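PDB 3BF4: ethyl tert-butyl ether degradation EthD protein from Ralstonia eutropha JMP134, which is of unknown function but adopts a ferredoxin-like fold of the EthD family and may have oxidoreductase activity. Local coordinates for residues C84-A87 and E88-Y91. The protein carries 3 engineered substitutions. Sequence-based numbering, arbitrary orientation.
Sequences CDSA and ENFY. Engineered in segment 88-91: Tyr91 (natural residue Gln).
Ser86 and Asn89 give a compact example of how the first turn of a helix is capped by the side chain of the residue just before it. The hydroxyl of Ser86, the N-cap, lies anti to its own backbone N (chi1 163°), which turns OG toward the first backbone N-H groups of the helix, where it accepts a nearly straight hydrogen bond from Asn89 N (OG to N 3.0 Å, 168° at the hydrogen). A backbone N-H that has no earlier turn to bond to is thereby satisfied. The Asn89 side chain folds back toward the same serine, its ND2 coming within 3.5 Å of Ser86 CB, while the Glu88 chain, bent at chi2, curls back toward the cap, its OE1 3.8 Å from Ser86 OG.

The main chain then takes over with two i to i+4 bonds. Phe90 N donates to Ser86 O over 3.2 Å, and Tyr91 N reaches Ala87 O at 3.0 Å.

Apolar contacts accompany this polar start. Cys84 SG approaches the Phe90 ring obliquely, 4.2 Å from CD1, in a sulfur-aromatic contact made from the last residue of the strand. One residue further along, Ala87 CB packs against CE2 of the engineered Tyr91 at 3.9 Å, and that ring runs back toward the helix start and meets Ala87 O obliquely.

In the ferredoxin-like fold this is the junction at which strand 76-84 gives way to helix 87-103. Cys84 is still paired through its backbone with Ile21 of strand 21-28; Phe90 lies buried between helix and sheet, touching Val23 of that strand and Ile117 of strand 114-120.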
loop_
_atom_site.group_PDB
_atom_site.type_symbol
_atom_site.label_atom_id
_atom_site.label_comp_id
_atom_site.label_asym_id
_atom_site.label_seq_id
_atom_site.Cartn_x
_atom_site.Cartn_y
_atom_site.Cartn_z
ATOM N N CYS A 84 -7.288 -3.769 9.489
ATOM C CA CYS A 84 -8.077 -3.687 10.721
ATOM C C CYS A 84 -9.557 -3.542 10.411
ATOM O O CYS A 84 -9.934 -2.795 9.500
ATOM C CB CYS A 84 -7.624 -2.456 11.516
ATOM S SG CYS A 84 -5.828 -2.450 11.878
ATOM N N ASP A 85 -10.386 -4.241 11.172
ATOM C CA ASP A 85 -11.851 -4.182 11.000
ATOM C C ASP A 85 -12.451 -2.840 11.465
ATOM O O ASP A 85 -13.490 -2.430 10.955
ATOM C CB ASP A 85 -12.532 -5.356 11.728
ATOM C CG ASP A 85 -12.140 -6.733 11.146
ATOM O OD1 ASP A 85 -12.266 -6.946 9.910
ATOM O OD2 ASP A 85 -11.719 -7.613 11.943
ATOM N N SER A 86 -11.774 -2.149 12.386
ATOM C CA SER A 86 -12.244 -0.885 12.959
ATOM C C SER A 86 -11.130 0.133 13.126
ATOM O O SER A 86 -10.113 -0.182 13.749
ATOM C CB SER A 86 -12.840 -1.187 14.345
ATOM O OG SER A 86 -12.978 -0.030 15.157
ATOM N N ALA A 87 -11.337 1.348 12.619
ATOM C CA ALA A 87 -10.404 2.453 12.857
ATOM C C ALA A 87 -10.349 2.814 14.347
ATOM O O ALA A 87 -9.270 3.043 14.886
ATOM C CB ALA A 87 -10.774 3.684 12.033
ATOM N N GLU A 88 -11.503 2.811 15.013
ATOM C CA GLU A 88 -11.584 3.188 16.436
ATOM C C GLU A 88 -10.753 2.241 17.313
ATOM O O GLU A 88 -10.045 2.701 18.213
ATOM C CB GLU A 88 -13.033 3.302 16.924
ATOM C CG GLU A 88 -13.794 4.554 16.388
ATOM C CD GLU A 88 -14.058 4.556 14.855
ATOM O OE1 GLU A 88 -14.228 3.457 14.254
ATOM O OE2 GLU A 88 -14.060 5.657 14.244
ATOM N N ASN A 89 -10.814 0.942 17.018
ATOM C CA ASN A 89 -9.999 -0.048 17.724
ATOM C C ASN A 89 -8.511 0.131 17.464
ATOM O O ASN A 89 -7.711 -0.003 18.409
ATOM C CB ASN A 89 -10.445 -1.487 17.434
ATOM C CG ASN A 89 -11.664 -1.889 18.243
ATOM O OD1 ASN A 89 -11.724 -1.650 19.447
ATOM N ND2 ASN A 89 -12.613 -2.536 17.601
ATOM N N PHE A 90 -8.145 0.442 16.216
ATOM C CA PHE A 90 -6.749 0.733 15.883
ATOM C C PHE A 90 -6.221 1.915 16.716
ATOM O O PHE A 90 -5.160 1.794 17.326
ATOM C CB PHE A 90 -6.543 1.010 14.389
ATOM C CG PHE A 90 -5.175 1.579 14.063
ATOM C CD1 PHE A 90 -4.063 0.747 14.003
ATOM C CD2 PHE A 90 -5.005 2.953 13.847
ATOM C CE1 PHE A 90 -2.798 1.265 13.727
ATOM C CE2 PHE A 90 -3.746 3.480 13.574
ATOM C CZ PHE A 90 -2.641 2.633 13.513
ATOM N N TYR A 91 -6.980 3.018 16.752
ATOM C CA TYR A 91 -6.574 4.212 17.497
ATOM C C TYR A 91 -6.495 3.971 18.993
ATOM O O TYR A 91 -5.603 4.520 19.629
ATOM C CB TYR A 91 -7.467 5.421 17.223
ATOM C CG TYR A 91 -7.450 5.912 15.791
ATOM C CD1 TYR A 91 -6.255 6.325 15.173
ATOM C CD2 TYR A 91 -8.644 6.025 15.063
ATOM C CE1 TYR A 91 -6.250 6.790 13.841
ATOM C CE2 TYR A 91 -8.657 6.497 13.751
ATOM C CZ TYR A 91 -7.466 6.877 13.145
ATOM O OH TYR A 91 -7.529 7.353 11.855
#